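Putative cytosine/guanine deaminase (Unidentified, PDB 2PAJ) catalyses the hydrolytic deamination of 2-amino-4-hydroxypteridines such as isoxanthopterin, releasing ammonium, as a zinc-dependent amidohydrolase. Local coordinates at residues A[31-43]-A[48-60]. Numbering follows the deposited sequence.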
# COMPACT_ATOMS: atom_id res chain seq x y z
N PRO A 31 13.79 -17.60 -6.80
CA PRO A 31 13.73 -17.09 -8.18
C PRO A 31 12.73 -15.93 -8.38
O PRO A 31 11.63 -15.93 -7.82
CB PRO A 31 13.37 -18.33 -9.00
CG PRO A 31 12.69 -19.23 -8.00
CD PRO A 31 13.51 -19.05 -6.77
N SER A 32 13.14 -14.95 -9.18
CA SER A 32 12.30 -13.77 -9.43
C SER A 32 11.37 -13.96 -10.61
O SER A 32 10.36 -13.27 -10.74
CB SER A 32 13.18 -12.53 -9.67
OG SER A 32 13.84 -12.58 -10.92
N ARG A 33 11.73 -14.88 -11.49
CA ARG A 33 10.93 -15.17 -12.66
C ARG A 33 10.90 -16.68 -12.76
O ARG A 33 11.92 -17.35 -12.61
CB ARG A 33 11.58 -14.60 -13.91
CG ARG A 33 10.74 -14.73 -15.16
CD ARG A 33 11.57 -14.43 -16.38
NE ARG A 33 10.77 -14.28 -17.58
CZ ARG A 33 10.80 -13.19 -18.35
NH1 ARG A 33 11.58 -12.16 -18.03
NH2 ARG A 33 10.04 -13.14 -19.43
N VAL A 34 9.72 -17.23 -12.98
CA VAL A 34 9.64 -18.67 -13.09
C VAL A 34 9.21 -19.05 -14.49
O VAL A 34 8.04 -18.96 -14.85
CB VAL A 34 8.65 -19.26 -12.08
CG1 VAL A 34 7.28 -18.64 -12.26
CG2 VAL A 34 8.56 -20.76 -12.27
N PRO A 35 10.17 -19.42 -15.33
CA PRO A 35 9.66 -19.79 -16.65
C PRO A 35 8.79 -21.04 -16.43
O PRO A 35 9.30 -22.12 -16.09
CB PRO A 35 10.94 -20.04 -17.46
CG PRO A 35 11.88 -18.97 -16.88
CD PRO A 35 11.62 -19.11 -15.38
N GLY A 36 7.49 -20.84 -16.57
CA GLY A 36 6.49 -21.89 -16.38
C GLY A 36 5.32 -21.30 -17.12
O GLY A 36 5.38 -20.11 -17.40
N PRO A 37 4.26 -22.06 -17.47
CA PRO A 37 3.22 -21.32 -18.20
C PRO A 37 1.83 -21.16 -17.57
O PRO A 37 1.22 -20.10 -17.72
CB PRO A 37 3.16 -22.05 -19.53
CG PRO A 37 3.29 -23.47 -19.10
CD PRO A 37 4.33 -23.45 -17.95
N ASP A 38 1.31 -22.18 -16.90
CA ASP A 38 -0.03 -22.07 -16.31
C ASP A 38 0.00 -21.97 -14.79
O ASP A 38 1.04 -22.21 -14.17
CB ASP A 38 -0.92 -23.27 -16.69
CG ASP A 38 -0.83 -23.62 -18.16
OD1 ASP A 38 -0.22 -24.67 -18.48
OD2 ASP A 38 -1.38 -22.86 -19.00
N ILE A 39 -1.14 -21.61 -14.22
CA ILE A 39 -1.29 -21.49 -12.77
C ILE A 39 -2.66 -21.93 -12.29
O ILE A 39 -3.69 -21.41 -12.74
CB ILE A 39 -1.07 -20.05 -12.29
CG1 ILE A 39 0.31 -19.55 -12.74
CG2 ILE A 39 -1.20 -19.98 -10.77
CD1 ILE A 39 0.58 -18.11 -12.41
N ARG A 40 -2.68 -22.89 -11.36
CA ARG A 40 -3.93 -23.40 -10.80
C ARG A 40 -4.21 -22.79 -9.43
O ARG A 40 -3.33 -22.70 -8.58
CB ARG A 40 -3.90 -24.93 -10.70
CG ARG A 40 -5.11 -25.53 -9.99
CD ARG A 40 -5.30 -27.02 -10.26
NE ARG A 40 -6.09 -27.26 -11.46
CZ ARG A 40 -5.57 -27.53 -12.65
NH1 ARG A 40 -4.26 -27.60 -12.79
NH2 ARG A 40 -6.37 -27.73 -13.70
N ILE A 41 -5.45 -22.36 -9.23
CA ILE A 41 -5.84 -21.76 -7.97
C ILE A 41 -7.02 -22.53 -7.37
O ILE A 41 -8.03 -22.76 -8.04
CB ILE A 41 -6.30 -20.29 -8.17
CG1 ILE A 41 -5.13 -19.44 -8.68
CG2 ILE A 41 -6.87 -19.73 -6.86
CD1 ILE A 41 -5.54 -18.05 -9.13
N VAL A 42 -6.87 -22.95 -6.11
CA VAL A 42 -7.96 -23.63 -5.43
C VAL A 42 -8.29 -22.82 -4.19
O VAL A 42 -7.51 -22.74 -3.24
CB VAL A 42 -7.60 -25.09 -5.04
CG1 VAL A 42 -6.31 -25.12 -4.22
CG2 VAL A 42 -8.76 -25.71 -4.26
N GLY A 43 -9.46 -22.19 -4.21
CA GLY A 43 -9.85 -21.37 -3.09
C GLY A 43 -9.09 -20.06 -3.13
O GLY A 43 -9.15 -19.31 -4.11
N ALA A 48 -0.61 -24.68 -7.98
CA ALA A 48 0.47 -25.19 -8.80
C ALA A 48 0.93 -24.20 -9.86
O ALA A 48 0.22 -23.26 -10.22
CB ALA A 48 0.05 -26.48 -9.47
N ILE A 49 2.14 -24.44 -10.36
CA ILE A 49 2.71 -23.59 -11.38
C ILE A 49 3.51 -24.37 -12.44
O ILE A 49 4.38 -25.18 -12.11
CB ILE A 49 3.63 -22.54 -10.74
CG1 ILE A 49 2.85 -21.73 -9.71
CG2 ILE A 49 4.20 -21.62 -11.81
CD1 ILE A 49 3.72 -20.90 -8.78
N GLY A 50 3.18 -24.13 -13.71
CA GLY A 50 3.91 -24.75 -14.81
C GLY A 50 3.41 -26.02 -15.44
O GLY A 50 3.46 -27.09 -14.84
N ALA A 51 2.93 -25.92 -16.67
CA ALA A 51 2.47 -27.09 -17.41
C ALA A 51 1.36 -27.89 -16.73
O ALA A 51 1.59 -29.01 -16.30
CB ALA A 51 3.66 -28.00 -17.71
N LEU A 52 0.16 -27.32 -16.66
CA LEU A 52 -0.99 -27.94 -16.01
C LEU A 52 -2.12 -28.23 -17.01
O LEU A 52 -2.45 -27.39 -17.85
CB LEU A 52 -1.52 -27.01 -14.92
CG LEU A 52 -0.45 -26.29 -14.09
CD1 LEU A 52 -1.06 -25.08 -13.43
CD2 LEU A 52 0.15 -27.25 -13.07
N ALA A 53 -2.70 -29.41 -16.93
CA ALA A 53 -3.79 -29.79 -17.83
C ALA A 53 -5.13 -29.37 -17.21
O ALA A 53 -5.38 -29.60 -16.03
CB ALA A 53 -3.77 -31.29 -18.09
N PRO A 54 -6.00 -28.74 -18.01
CA PRO A 54 -7.30 -28.31 -17.48
C PRO A 54 -8.10 -29.43 -16.83
O PRO A 54 -7.89 -30.61 -17.12
CB PRO A 54 -7.99 -27.72 -18.71
CG PRO A 54 -7.34 -28.44 -19.86
CD PRO A 54 -5.90 -28.47 -19.45
N ARG A 55 -9.00 -29.05 -15.94
CA ARG A 55 -9.85 -30.02 -15.25
C ARG A 55 -11.32 -29.81 -15.58
O ARG A 55 -11.77 -28.68 -15.85
CB ARG A 55 -9.65 -29.95 -13.75
CG ARG A 55 -8.33 -30.49 -13.32
CD ARG A 55 -8.07 -30.21 -11.87
NE ARG A 55 -6.73 -30.62 -11.49
CZ ARG A 55 -6.22 -30.45 -10.28
NH1 ARG A 55 -6.95 -29.88 -9.33
NH2 ARG A 55 -4.98 -30.85 -10.02
N PRO A 56 -12.10 -30.89 -15.55
CA PRO A 56 -13.52 -30.77 -15.85
C PRO A 56 -14.23 -29.77 -14.94
O PRO A 56 -14.00 -29.77 -13.72
CB PRO A 56 -14.03 -32.19 -15.69
CG PRO A 56 -13.06 -32.81 -14.69
CD PRO A 56 -11.75 -32.27 -15.16
N GLY A 57 -15.06 -28.93 -15.55
CA GLY A 57 -15.83 -27.94 -14.81
C GLY A 57 -15.02 -26.85 -14.14
O GLY A 57 -15.56 -26.02 -13.42
N GLU A 58 -13.71 -26.86 -14.37
CA GLU A 58 -12.84 -25.85 -13.77
C GLU A 58 -12.93 -24.53 -14.54
O GLU A 58 -13.20 -24.52 -15.74
CB GLU A 58 -11.41 -26.37 -13.78
CG GLU A 58 -10.42 -25.48 -13.07
CD GLU A 58 -9.02 -26.03 -13.13
OE1 GLU A 58 -8.49 -26.14 -14.26
OE2 GLU A 58 -8.46 -26.37 -12.06
N THR A 59 -12.71 -23.42 -13.84
CA THR A 59 -12.75 -22.13 -14.51
C THR A 59 -11.44 -21.91 -15.23
O THR A 59 -10.36 -22.20 -14.69
CB THR A 59 -12.93 -20.98 -13.51
OG1 THR A 59 -14.22 -21.09 -12.88
CG2 THR A 59 -12.83 -19.63 -14.22
N ILE A 60 -11.53 -21.42 -16.46
CA ILE A 60 -10.33 -21.19 -17.23
C ILE A 60 -10.23 -19.77 -17.74
O ILE A 60 -11.20 -19.20 -18.23
CB ILE A 60 -10.22 -22.17 -18.41
CG1 ILE A 60 -10.03 -23.58 -17.88
CG2 ILE A 60 -9.05 -21.78 -19.31
CD1 ILE A 60 -9.89 -24.60 -18.95
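Arg40 leaves its strand with CG opposite the backbone N (chi1 174°) and then bends about its CG–CD bond (chi3 -88°), which turns its guanidinium into the carboxylate of Glu58, itself reaching in on a fully stretched chain. Arg40 NE lies 2.6 Å from Glu58 OE2 and meets the syn lone pair of that oxygen, while NH2 makes a weaker bond to OE1, so the salt bridge is two-pronged, though the two planes are not coplanar. Arg40 NH2 also donates to the backbone O of Ala53 at 3.1 Å, from above the carbonyl plane. Over one face of this guanidinium lies that of Arg55, nearly parallel to it with centres 3.8 Å apart; the carboxylate of Glu58 probably offsets part of the repulsion between the two like charges. Arg55 and Glu58 are themselves the ends of a type II turn.

Nearer the strands, Leu52 puts CD1 over the backbone of residues 38 to 40, 3.4 Å from Arg40 N, and its CB beside Arg40 NH1. Its backbone N is bound by Asp38 OD1 at 3.2 Å, on the anti side of the carboxylate, whose OD2 takes the N-H of Asn16. Asp38 O accepts a hydrogen bond from Gly50 N at 2.9 Å. Antiparallel pairing follows: Ile39 and Ile49 form a non-hydrogen-bonded pair, Arg40 and Ala48 a hydrogen-bonded one, with Arg40 N 3.1 Å from Ala48 O.

This surface contact lies away from the zinc site, in a small four-stranded mixed sheet consistent with the beta domain that accompanies the TIM barrel in such amidohydrolases. It joins the hairpin of strands 39-42 and 45-49 to the loop that returns to strand 59-62 across strand 11-15, whose Leu13 touches both Arg40 and Glu58; 45-49 and 59-62 are the outermost strands.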